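Local coordinates for peroxisomal acyl-coenzyme A oxidase 1 (Arabidopsis thaliana, PDB 1W07), which oxidises long- and medium-chain acyl-CoAs to 2-trans-enoyl-CoAs in peroxisomes, using FAD and passing electrons to oxygen to give hydrogen peroxide, at residues K440-L445 against A456-A461; A462-C467 against V483-E488; A489-M494 against C527-V532. The protein carries 1 engineered substitution. All coordinates share one frame; numbering follows the deposited sequence.

Overall arrangement
The three contacts follow one another along the chain and gather on one side of its centre, in the helical part of the subunit and away from the FAD pocket and the active site. Interaction 1 sets the end of helix 427-443 against the loop before helix 461-464, interaction 2 lays the end of that short helix and the disulfide-bearing turn after it on helix 480-503, and interaction 3 pairs helix 480-503 with helix 516-538. Interactions 2 and 3 share helix 480-503, their centres about 9 Å apart; the centre of interaction 1 is about 13 Å from each. Y457 of interaction 1 reaches interaction 3, its CE2 3.5 Å from L529 CD2.

Interaction 1: K440-L445 against A456-A461; sequences KTVAQL and AYMGRA
The turn that carries M458 to T441 and V442 is closed by a backbone bond, R460 N donating to Y457 O at 2.9 Å. M458 lies on the short 3-10 segment 456-459 and reaches across to the last turn of helix 427-443. Its CG is anti to its own carbonyl carbon, and chi2 of -178° places SD anti to CA, so the chain is extended as far as sulfur; a bend at chi3 (89°) then swings the terminal methyl aside, and the chain crosses both partners at about a right angle. CE meets the CG2 branch of V442 at 3.6 Å, the tighter of the two contacts, and SD lies 3.9 Å from T441 CG2. Methionine suits the place because its unbranched, bendable chain can reach across to the helix and still offer an apolar end to two methyl groups. T441 divides its work: the methyl faces M458, whereas OG1 donates back to F437 O one turn earlier, so the hydroxyl is satisfied within its own helix. M458 CG also rests over one face of the neighbouring Y457 ring, 3.5 Å above the plane and toward the rim. V442 packs on A499 as well, tying the contact to helix 480-503. In this helical part of the acyl-CoA oxidase fold, the C-terminal turn of helix 427-443 thus packs against the 3-10 segment of the loop that leads to helix 461-464.

Interaction 2: A462-C467 against V483-E488; sequences AHLLQC and VLEAFE
A disulfide-bearing turn and the short helix before it lie here against a long helix: L464, at the end of helix 461-464, and C467, three residues on and joined through SG to C576, lean on E485 and E488 of helix 480-503. The two glutamates stand three residues apart and so line one side of that helix. L464 makes the largest single share of the contact. Its CD2 branch comes up to the helix backbone, 4.1 Å from E485 O, and lies equally far, 4.1 Å, from E488 OE1 and 4.2 Å from E488 CB, with the leucine and E488 chains crossing obliquely. Leucine is long enough for its CD2 methyl to bear on both residues, and L464 also touches L492 a turn further on. C467 approaches from the other end of the turn. Its sulfur sits between the backbone N and the carbonyl carbon (chi1 57°), placed 4.2 Å from E485 CG while C467 CB is 4.0 Å from E485 OE2. E485 is extended from the helix with CG anti to the backbone N (chi1 178°), which carries CG past the cysteine sulfur and brings OE2 up to C467 CB; the residue is partly exposed. E488 has a second partner in R460, a long and weak ion pair. The turn is thus held on the helix by loose van der Waals contact with both the methylenes and the oxygens of the glutamates and with the helix carbonyl, while its covalent fastening, the disulfide, joins it to a different part of the chain.

Interaction 3: A489-M494 against C527-V532; sequences ARALRM and CQLIVV
The R490 guanidinium presents its edge to Q528, whose OE1 lies near the guanidinium plane and is gripped end-on by two nitrogens. NH1 donates to Q528 OE1 at 2.8 Å (N-H...O 146°) and NH2 to the same oxygen at 3.0 Å (136°), so both bonds are bent, as sharing one acceptor requires. The amide plane is turned 34° from that of the guanidinium. R490 leaves its helix with CG anti to the backbone N and bends at chi2, which brings the head round to the glutamine. These are buried residues on helices 480-503 and 516-538, which run antiparallel in the C-terminal helical bundle of acyl-CoA oxidase. Within these two segments the nearest CA atoms are those of A491 and L529, 7.4 Å apart; an alanine at this position is consistent with so close an approach, and its CB meets L529 CD2 at 4.5 Å. Y457 packs on both. R490 NH2 also forms a salt bridge with D570, so the arginine joins helix 516-538 to a third part of the bundle. A leucine in place of R490 would probably leave the D570 carboxylate without its positive mate and deprive buried Q528 OE1 of both donors described here.

Interaction 1: K440-L445 against A456-A461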
ATOM      1  N   LYS B 440     -17.811  10.456  26.236  1.00 30.18           N
ATOM      2  CA  LYS B 440     -18.045  10.502  27.674  1.00 32.82           C
ATOM      3  C   LYS B 440     -17.488  11.794  28.265  1.00 33.65           C
ATOM      4  O   LYS B 440     -18.104  12.404  29.127  1.00 34.52           O
ATOM      5  CB  LYS B 440     -17.396   9.298  28.366  1.00 33.42           C
ATOM      6  CG  LYS B 440     -18.135   7.997  28.145  1.00 36.39           C
ATOM      7  CD  LYS B 440     -17.492   6.830  28.891  1.00 40.09           C
ATOM      8  CE  LYS B 440     -17.477   7.037  30.404  1.00 40.74           C
ATOM      9  NZ  LYS B 440     -16.900   5.853  31.113  1.00 42.69           N
ATOM     10  N   THR B 441     -16.318  12.207  27.796  1.00 35.58           N
ATOM     11  CA  THR B 441     -15.687  13.426  28.285  1.00 36.20           C
ATOM     12  C   THR B 441     -16.578  14.616  27.966  1.00 36.42           C
ATOM     13  O   THR B 441     -16.720  15.541  28.772  1.00 37.21           O
ATOM     14  CB  THR B 441     -14.301  13.635  27.642  1.00 34.85           C
ATOM     15  OG1 THR B 441     -13.491  12.492  27.921  1.00 37.70           O
ATOM     16  CG2 THR B 441     -13.621  14.889  28.194  1.00 33.22           C
ATOM     17  N   VAL B 442     -17.177  14.591  26.784  1.00 36.90           N
ATOM     18  CA  VAL B 442     -18.069  15.660  26.371  1.00 39.46           C
ATOM     19  C   VAL B 442     -19.318  15.619  27.242  1.00 41.76           C
ATOM     20  O   VAL B 442     -19.831  16.662  27.645  1.00 42.59           O
ATOM     21  CB  VAL B 442     -18.489  15.508  24.897  1.00 39.33           C
ATOM     22  CG1 VAL B 442     -19.572  16.526  24.561  1.00 38.34           C
ATOM     23  CG2 VAL B 442     -17.276  15.688  23.990  1.00 38.11           C
ATOM     24  N   ALA B 443     -19.791  14.408  27.532  1.00 40.90           N
ATOM     25  CA  ALA B 443     -20.978  14.213  28.359  1.00 43.88           C
ATOM     26  C   ALA B 443     -20.776  14.883  29.707  1.00 44.02           C
ATOM     27  O   ALA B 443     -21.701  15.463  30.273  1.00 45.20           O
ATOM     28  CB  ALA B 443     -21.254  12.718  28.544  1.00 42.25           C
ATOM     29  N   GLN B 444     -19.555  14.799  30.218  1.00 45.30           N
ATOM     30  CA  GLN B 444     -19.218  15.418  31.490  1.00 45.91           C
ATOM     31  C   GLN B 444     -18.804  16.856  31.169  1.00 46.89           C
ATOM     32  O   GLN B 444     -17.630  17.153  30.962  1.00 48.97           O
ATOM     33  CB  GLN B 444     -18.089  14.626  32.142  1.00 47.38           C
ATOM     34  CG  GLN B 444     -18.466  13.156  32.310  1.00 50.70           C
ATOM     35  CD  GLN B 444     -17.292  12.267  32.649  1.00 52.92           C
ATOM     36  OE1 GLN B 444     -17.427  11.046  32.713  1.00 55.98           O
ATOM     37  NE2 GLN B 444     -16.136  12.870  32.868  1.00 56.31           N
ATOM     38  N   LEU B 445     -19.799  17.742  31.119  1.00 47.39           N
ATOM     39  CA  LEU B 445     -19.596  19.152  30.783  1.00 46.49           C
ATOM     40  C   LEU B 445     -18.758  19.976  31.763  1.00 46.76           C
ATOM     41  O   LEU B 445     -19.163  21.073  32.153  1.00 47.57           O
ATOM     42  CB  LEU B 445     -20.956  19.829  30.599  1.00 44.63           C
ATOM     43  CG  LEU B 445     -21.847  19.320  29.458  1.00 44.03           C
ATOM     44  CD1 LEU B 445     -23.201  20.042  29.497  1.00 40.71           C
ATOM     45  CD2 LEU B 445     -21.130  19.530  28.120  1.00 44.89           C
ATOM     46  N   ALA B 456      -7.701  18.529  28.175  1.00 39.01           N
ATOM     47  CA  ALA B 456      -7.888  19.779  28.903  1.00 39.66           C
ATOM     48  C   ALA B 456      -8.502  20.850  28.007  1.00 39.14           C
ATOM     49  O   ALA B 456      -9.364  21.619  28.439  1.00 38.08           O
ATOM     50  CB  ALA B 456      -6.554  20.259  29.457  1.00 39.36           C
ATOM     51  N   TYR B 457      -8.064  20.892  26.753  1.00 37.26           N
ATOM     52  CA  TYR B 457      -8.578  21.879  25.818  1.00 35.51           C
ATOM     53  C   TYR B 457     -10.083  21.779  25.687  1.00 37.33           C
ATOM     54  O   TYR B 457     -10.760  22.769  25.414  1.00 39.32           O
ATOM     55  CB  TYR B 457      -7.928  21.690  24.441  1.00 35.17           C
ATOM     56  CG  TYR B 457      -8.427  20.479  23.674  1.00 32.70           C
ATOM     57  CD1 TYR B 457      -9.375  20.610  22.657  1.00 31.81           C
ATOM     58  CD2 TYR B 457      -7.954  19.202  23.968  1.00 32.87           C
ATOM     59  CE1 TYR B 457      -9.840  19.495  21.947  1.00 30.83           C
ATOM     60  CE2 TYR B 457      -8.413  18.076  23.267  1.00 33.16           C
ATOM     61  CZ  TYR B 457      -9.354  18.230  22.260  1.00 32.80           C
ATOM     62  OH  TYR B 457      -9.816  17.116  21.593  1.00 32.17           O
ATOM     63  N   MET B 458     -10.605  20.573  25.874  1.00 39.53           N
ATOM     64  CA  MET B 458     -12.041  20.356  25.752  1.00 42.66           C
ATOM     65  C   MET B 458     -12.783  21.139  26.819  1.00 43.40           C
ATOM     66  O   MET B 458     -14.005  21.244  26.780  1.00 43.59           O
ATOM     67  CB  MET B 458     -12.370  18.863  25.863  1.00 42.19           C
ATOM     68  CG  MET B 458     -11.776  18.017  24.742  1.00 43.38           C
ATOM     69  SD  MET B 458     -12.204  16.267  24.856  1.00 42.36           S
ATOM     70  CE  MET B 458     -13.763  16.257  23.904  1.00 35.96           C
ATOM     71  N   GLY B 459     -12.034  21.693  27.767  1.00 44.59           N
ATOM     72  CA  GLY B 459     -12.637  22.477  28.826  1.00 48.49           C
ATOM     73  C   GLY B 459     -12.846  23.917  28.391  1.00 48.63           C
ATOM     74  O   GLY B 459     -13.794  24.578  28.815  1.00 50.05           O
ATOM     75  N   ARG B 460     -11.953  24.403  27.534  1.00 48.53           N
ATOM     76  CA  ARG B 460     -12.033  25.768  27.040  1.00 47.21           C
ATOM     77  C   ARG B 460     -12.911  25.864  25.798  1.00 47.81           C
ATOM     78  O   ARG B 460     -12.606  26.618  24.867  1.00 47.23           O
ATOM     79  CB  ARG B 460     -10.626  26.296  26.733  1.00 48.31           C
ATOM     80  CG  ARG B 460      -9.768  26.463  27.977  1.00 50.09           C
ATOM     81  CD  ARG B 460      -8.378  27.021  27.680  1.00 51.60           C
ATOM     82  NE  ARG B 460      -7.400  25.990  27.337  1.00 52.86           N
ATOM     83  CZ  ARG B 460      -7.260  25.447  26.132  1.00 52.64           C
ATOM     84  NH1 ARG B 460      -8.036  25.833  25.127  1.00 52.91           N
ATOM     85  NH2 ARG B 460      -6.333  24.521  25.930  1.00 51.04           N
ATOM     86  N   ALA B 461     -14.006  25.109  25.790  1.00 46.28           N
ATOM     87  CA  ALA B 461     -14.942  25.102  24.670  1.00 46.69           C
ATOM     88  C   ALA B 461     -15.562  26.483  24.444  1.00 48.03           C
ATOM     89  O   ALA B 461     -16.228  26.720  23.433  1.00 45.85           O
ATOM     90  CB  ALA B 461     -16.041  24.072  24.927  1.00 46.98           C
TER

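Interaction 2: A462-C467 against V483-E488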
ATOM      1  N   ALA B 462     -15.328  27.382  25.397  1.00 49.00           N
ATOM      2  CA  ALA B 462     -15.848  28.744  25.344  1.00 50.47           C
ATOM      3  C   ALA B 462     -15.432  29.472  24.077  1.00 51.12           C
ATOM      4  O   ALA B 462     -16.244  29.657  23.170  1.00 53.64           O
ATOM      5  CB  ALA B 462     -15.374  29.523  26.569  1.00 49.46           C
ATOM      6  N   HIS B 463     -14.169  29.892  24.010  1.00 51.72           N
ATOM      7  CA  HIS B 463     -13.675  30.599  22.834  1.00 51.38           C
ATOM      8  C   HIS B 463     -13.370  29.656  21.687  1.00 51.06           C
ATOM      9  O   HIS B 463     -13.372  30.069  20.528  1.00 53.03           O
ATOM     10  CB  HIS B 463     -12.418  31.404  23.164  1.00 52.87           C
ATOM     11  CG  HIS B 463     -12.670  32.876  23.315  1.00 53.48           C
ATOM     12  ND1 HIS B 463     -13.336  33.614  22.364  1.00 52.24           N
ATOM     13  CD2 HIS B 463     -12.337  33.742  24.301  1.00 52.66           C
ATOM     14  CE1 HIS B 463     -13.407  34.873  22.754  1.00 52.38           C
ATOM     15  NE2 HIS B 463     -12.806  34.980  23.928  1.00 52.96           N
ATOM     16  N   LEU B 464     -13.106  28.394  22.010  1.00 50.73           N
ATOM     17  CA  LEU B 464     -12.794  27.400  20.990  1.00 49.29           C
ATOM     18  C   LEU B 464     -13.946  27.190  20.015  1.00 49.62           C
ATOM     19  O   LEU B 464     -13.771  27.341  18.804  1.00 49.97           O
ATOM     20  CB  LEU B 464     -12.397  26.075  21.649  1.00 46.66           C
ATOM     21  CG  LEU B 464     -11.014  26.110  22.320  1.00 45.49           C
ATOM     22  CD1 LEU B 464     -10.749  24.803  23.036  1.00 45.24           C
ATOM     23  CD2 LEU B 464      -9.931  26.376  21.276  1.00 44.48           C
ATOM     24  N   LEU B 465     -15.125  26.857  20.535  1.00 49.33           N
ATOM     25  CA  LEU B 465     -16.291  26.631  19.681  1.00 50.68           C
ATOM     26  C   LEU B 465     -16.869  27.920  19.109  1.00 51.33           C
ATOM     27  O   LEU B 465     -17.993  27.936  18.607  1.00 52.73           O
ATOM     28  CB  LEU B 465     -17.380  25.879  20.452  1.00 50.32           C
ATOM     29  CG  LEU B 465     -17.193  24.360  20.581  1.00 50.74           C
ATOM     30  CD1 LEU B 465     -18.331  23.778  21.404  1.00 50.53           C
ATOM     31  CD2 LEU B 465     -17.147  23.723  19.194  1.00 50.04           C
ATOM     32  N   GLN B 466     -16.097  28.997  19.178  1.00 51.79           N
ATOM     33  CA  GLN B 466     -16.552  30.279  18.656  1.00 52.13           C
ATOM     34  C   GLN B 466     -15.374  31.199  18.352  1.00 51.68           C
ATOM     35  O   GLN B 466     -15.484  32.416  18.514  1.00 51.67           O
ATOM     36  CB  GLN B 466     -17.495  30.942  19.660  1.00 52.59           C
ATOM     37  N   CYS B 467     -14.257  30.623  17.904  1.00 51.83           N
ATOM     38  CA  CYS B 467     -13.081  31.431  17.601  1.00 50.43           C
ATOM     39  C   CYS B 467     -12.964  31.934  16.179  1.00 50.94           C
ATOM     40  O   CYS B 467     -13.760  31.603  15.304  1.00 52.12           O
ATOM     41  CB  CYS B 467     -11.774  30.706  17.954  1.00 51.91           C
ATOM     42  SG  CYS B 467     -11.361  29.072  17.235  1.00 56.71           S
ATOM     43  N   VAL B 483      -1.550  27.606  15.794  1.00 25.17           N
ATOM     44  CA  VAL B 483      -1.704  26.244  15.322  1.00 23.32           C
ATOM     45  C   VAL B 483      -2.503  25.428  16.325  1.00 20.91           C
ATOM     46  O   VAL B 483      -3.469  24.775  15.955  1.00 23.24           O
ATOM     47  CB  VAL B 483      -0.322  25.591  15.082  1.00 23.15           C
ATOM     48  CG1 VAL B 483      -0.490  24.106  14.746  1.00 18.14           C
ATOM     49  CG2 VAL B 483       0.383  26.316  13.946  1.00 17.56           C
ATOM     50  N   LEU B 484      -2.113  25.482  17.593  1.00 22.33           N
ATOM     51  CA  LEU B 484      -2.807  24.725  18.624  1.00 24.83           C
ATOM     52  C   LEU B 484      -4.278  25.079  18.689  1.00 26.65           C
ATOM     53  O   LEU B 484      -5.133  24.193  18.773  1.00 26.91           O
ATOM     54  CB  LEU B 484      -2.163  24.947  19.995  1.00 26.39           C
ATOM     55  CG  LEU B 484      -0.872  24.181  20.275  1.00 27.01           C
ATOM     56  CD1 LEU B 484      -0.313  24.585  21.627  1.00 28.06           C
ATOM     57  CD2 LEU B 484      -1.157  22.688  20.250  1.00 29.87           C
ATOM     58  N   GLU B 485      -4.578  26.373  18.654  1.00 26.59           N
ATOM     59  CA  GLU B 485      -5.960  26.834  18.706  1.00 28.26           C
ATOM     60  C   GLU B 485      -6.756  26.233  17.559  1.00 26.78           C
ATOM     61  O   GLU B 485      -7.862  25.734  17.750  1.00 26.66           O
ATOM     62  CB  GLU B 485      -6.019  28.361  18.625  1.00 30.79           C
ATOM     63  CG  GLU B 485      -7.432  28.916  18.619  1.00 33.64           C
ATOM     64  CD  GLU B 485      -7.464  30.419  18.433  1.00 36.75           C
ATOM     65  OE1 GLU B 485      -6.939  30.908  17.406  1.00 38.10           O
ATOM     66  OE2 GLU B 485      -8.017  31.111  19.310  1.00 37.76           O
ATOM     67  N   ALA B 486      -6.187  26.288  16.363  1.00 22.96           N
ATOM     68  CA  ALA B 486      -6.852  25.736  15.189  1.00 21.89           C
ATOM     69  C   ALA B 486      -7.145  24.243  15.343  1.00 20.30           C
ATOM     70  O   ALA B 486      -8.267  23.806  15.086  1.00 18.66           O
ATOM     71  CB  ALA B 486      -6.004  25.965  13.962  1.00 23.24           C
ATOM     72  N   PHE B 487      -6.147  23.457  15.752  1.00 21.94           N
ATOM     73  CA  PHE B 487      -6.343  22.009  15.920  1.00 21.89           C
ATOM     74  C   PHE B 487      -7.265  21.644  17.088  1.00 22.15           C
ATOM     75  O   PHE B 487      -8.026  20.683  16.998  1.00 23.06           O
ATOM     76  CB  PHE B 487      -4.999  21.293  16.095  1.00 23.13           C
ATOM     77  CG  PHE B 487      -4.308  20.970  14.794  1.00 22.08           C
ATOM     78  CD1 PHE B 487      -3.730  21.974  14.024  1.00 21.96           C
ATOM     79  CD2 PHE B 487      -4.262  19.659  14.329  1.00 22.48           C
ATOM     80  CE1 PHE B 487      -3.121  21.679  12.808  1.00 19.38           C
ATOM     81  CE2 PHE B 487      -3.655  19.349  13.120  1.00 21.84           C
ATOM     82  CZ  PHE B 487      -3.083  20.365  12.355  1.00 23.36           C
ATOM     83  N   GLU B 488      -7.192  22.394  18.184  1.00 22.93           N
ATOM     84  CA  GLU B 488      -8.047  22.115  19.339  1.00 26.17           C
ATOM     85  C   GLU B 488      -9.496  22.407  18.970  1.00 27.25           C
ATOM     86  O   GLU B 488     -10.387  21.607  19.238  1.00 28.51           O
ATOM     87  CB  GLU B 488      -7.631  22.956  20.553  1.00 25.61           C
ATOM     88  CG  GLU B 488      -6.227  22.675  21.070  1.00 25.98           C
ATOM     89  CD  GLU B 488      -5.876  23.506  22.287  1.00 28.59           C
ATOM     90  OE1 GLU B 488      -6.399  24.632  22.401  1.00 31.51           O
ATOM     91  OE2 GLU B 488      -5.064  23.050  23.119  1.00 30.94           O
TER

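Interaction 3: A489-M494 against C527-V532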
ATOM      1  N   ALA B 489      -9.725  23.552  18.340  1.00 28.56           N
ATOM      2  CA  ALA B 489     -11.070  23.927  17.917  1.00 29.69           C
ATOM      3  C   ALA B 489     -11.650  22.912  16.935  1.00 30.15           C
ATOM      4  O   ALA B 489     -12.794  22.478  17.067  1.00 31.11           O
ATOM      5  CB  ALA B 489     -11.045  25.304  17.273  1.00 31.83           C
ATOM      6  N   ARG B 490     -10.856  22.535  15.943  1.00 26.88           N
ATOM      7  CA  ARG B 490     -11.294  21.573  14.944  1.00 26.51           C
ATOM      8  C   ARG B 490     -11.696  20.231  15.567  1.00 24.88           C
ATOM      9  O   ARG B 490     -12.727  19.655  15.212  1.00 26.07           O
ATOM     10  CB  ARG B 490     -10.181  21.384  13.906  1.00 26.96           C
ATOM     11  CG  ARG B 490     -10.387  20.220  12.963  1.00 28.78           C
ATOM     12  CD  ARG B 490      -9.361  19.134  13.236  1.00 29.62           C
ATOM     13  NE  ARG B 490      -9.424  18.043  12.252  1.00 26.93           N
ATOM     14  CZ  ARG B 490      -8.408  17.218  12.010  1.00 24.54           C
ATOM     15  NH1 ARG B 490      -7.261  17.368  12.669  1.00 20.28           N
ATOM     16  NH2 ARG B 490      -8.531  16.254  11.116  1.00 21.50           N
ATOM     17  N   ALA B 491     -10.891  19.746  16.505  1.00 23.59           N
ATOM     18  CA  ALA B 491     -11.167  18.481  17.181  1.00 23.40           C
ATOM     19  C   ALA B 491     -12.390  18.588  18.090  1.00 26.18           C
ATOM     20  O   ALA B 491     -13.294  17.754  18.035  1.00 25.07           O
ATOM     21  CB  ALA B 491      -9.961  18.056  17.998  1.00 20.79           C
ATOM     22  N   LEU B 492     -12.408  19.618  18.931  1.00 26.49           N
ATOM     23  CA  LEU B 492     -13.518  19.838  19.852  1.00 27.99           C
ATOM     24  C   LEU B 492     -14.824  20.008  19.082  1.00 26.19           C
ATOM     25  O   LEU B 492     -15.846  19.446  19.453  1.00 27.30           O
ATOM     26  CB  LEU B 492     -13.258  21.084  20.708  1.00 28.18           C
ATOM     27  CG  LEU B 492     -14.375  21.505  21.679  1.00 28.94           C
ATOM     28  CD1 LEU B 492     -14.697  20.375  22.639  1.00 30.65           C
ATOM     29  CD2 LEU B 492     -13.922  22.726  22.451  1.00 33.04           C
ATOM     30  N   ARG B 493     -14.770  20.795  18.014  1.00 24.80           N
ATOM     31  CA  ARG B 493     -15.928  21.048  17.182  1.00 24.90           C
ATOM     32  C   ARG B 493     -16.510  19.749  16.626  1.00 25.06           C
ATOM     33  O   ARG B 493     -17.721  19.523  16.680  1.00 23.28           O
ATOM     34  CB  ARG B 493     -15.539  21.985  16.038  1.00 27.19           C
ATOM     35  CG  ARG B 493     -16.569  22.112  14.931  1.00 33.46           C
ATOM     36  CD  ARG B 493     -17.822  22.818  15.392  1.00 36.82           C
ATOM     37  NE  ARG B 493     -18.112  23.993  14.565  1.00 42.28           N
ATOM     38  CZ  ARG B 493     -19.218  24.719  14.672  1.00 40.70           C
ATOM     39  NH1 ARG B 493     -20.133  24.390  15.574  1.00 40.54           N
ATOM     40  NH2 ARG B 493     -19.403  25.774  13.891  1.00 41.84           N
ATOM     41  N   MET B 494     -15.644  18.899  16.086  1.00 22.69           N
ATOM     42  CA  MET B 494     -16.081  17.623  15.534  1.00 23.13           C
ATOM     43  C   MET B 494     -16.687  16.724  16.608  1.00 20.04           C
ATOM     44  O   MET B 494     -17.692  16.067  16.376  1.00 23.40           O
ATOM     45  CB  MET B 494     -14.900  16.905  14.850  1.00 23.13           C
ATOM     46  CG  MET B 494     -14.402  17.622  13.599  1.00 23.58           C
ATOM     47  SD  MET B 494     -12.875  16.958  12.870  1.00 20.65           S
ATOM     48  CE  MET B 494     -13.501  15.612  11.894  1.00 15.30           C
ATOM     49  N   CYS B 527      -6.401  12.701  18.110  1.00 16.39           N
ATOM     50  CA  CYS B 527      -5.055  12.120  18.115  1.00 16.40           C
ATOM     51  C   CYS B 527      -4.041  12.987  17.375  1.00 14.14           C
ATOM     52  O   CYS B 527      -2.879  13.063  17.790  1.00 14.80           O
ATOM     53  CB  CYS B 527      -5.065  10.734  17.484  1.00 17.45           C
ATOM     54  SG  CYS B 527      -6.048   9.573  18.412  1.00 18.82           S
ATOM     55  N   GLN B 528      -4.460  13.629  16.281  1.00 13.46           N
ATOM     56  CA  GLN B 528      -3.549  14.483  15.517  1.00 16.13           C
ATOM     57  C   GLN B 528      -3.174  15.703  16.346  1.00 16.76           C
ATOM     58  O   GLN B 528      -2.023  16.143  16.331  1.00 19.24           O
ATOM     59  CB  GLN B 528      -4.189  14.908  14.184  1.00 16.66           C
ATOM     60  CG  GLN B 528      -4.367  13.741  13.206  1.00 14.09           C
ATOM     61  CD  GLN B 528      -5.155  14.107  11.956  1.00 15.91           C
ATOM     62  OE1 GLN B 528      -5.989  15.016  11.969  1.00 13.02           O
ATOM     63  NE2 GLN B 528      -4.932  13.359  10.880  1.00 15.47           N
ATOM     64  N   LEU B 529      -4.151  16.252  17.062  1.00 18.37           N
ATOM     65  CA  LEU B 529      -3.902  17.407  17.926  1.00 18.89           C
ATOM     66  C   LEU B 529      -2.813  17.022  18.928  1.00 19.53           C
ATOM     67  O   LEU B 529      -1.886  17.785  19.165  1.00 21.93           O
ATOM     68  CB  LEU B 529      -5.174  17.787  18.678  1.00 17.73           C
ATOM     69  CG  LEU B 529      -5.014  18.708  19.892  1.00 24.09           C
ATOM     70  CD1 LEU B 529      -4.451  20.073  19.487  1.00 18.13           C
ATOM     71  CD2 LEU B 529      -6.371  18.858  20.559  1.00 22.88           C
ATOM     72  N   ILE B 530      -2.931  15.828  19.514  1.00 17.28           N
ATOM     73  CA  ILE B 530      -1.941  15.363  20.480  1.00 14.05           C
ATOM     74  C   ILE B 530      -0.527  15.330  19.858  1.00 18.12           C
ATOM     75  O   ILE B 530       0.445  15.795  20.467  1.00 16.34           O
ATOM     76  CB  ILE B 530      -2.321  13.957  21.000  1.00 15.04           C
ATOM     77  CG1 ILE B 530      -3.621  14.037  21.819  1.00 18.97           C
ATOM     78  CG2 ILE B 530      -1.190  13.375  21.825  1.00 15.79           C
ATOM     79  CD1 ILE B 530      -4.144  12.686  22.332  1.00 13.33           C
ATOM     80  N   VAL B 531      -0.402  14.778  18.651  1.00 17.58           N
ATOM     81  CA  VAL B 531       0.895  14.696  17.997  1.00 15.09           C
ATOM     82  C   VAL B 531       1.432  16.108  17.747  1.00 13.66           C
ATOM     83  O   VAL B 531       2.596  16.406  18.014  1.00 16.09           O
ATOM     84  CB  VAL B 531       0.787  13.917  16.652  1.00 18.76           C
ATOM     85  CG1 VAL B 531       2.158  13.815  16.000  1.00 17.31           C
ATOM     86  CG2 VAL B 531       0.222  12.516  16.892  1.00 15.27           C
ATOM     87  N   VAL B 532       0.581  16.987  17.245  1.00 16.52           N
ATOM     88  CA  VAL B 532       1.008  18.353  16.970  1.00 17.78           C
ATOM     89  C   VAL B 532       1.453  19.075  18.238  1.00 18.77           C
ATOM     90  O   VAL B 532       2.478  19.766  18.236  1.00 18.21           O
ATOM     91  CB  VAL B 532      -0.115  19.183  16.311  1.00 19.62           C
ATOM     92  CG1 VAL B 532       0.354  20.622  16.143  1.00 21.10           C
ATOM     93  CG2 VAL B 532      -0.496  18.597  14.963  1.00 20.21           C
TER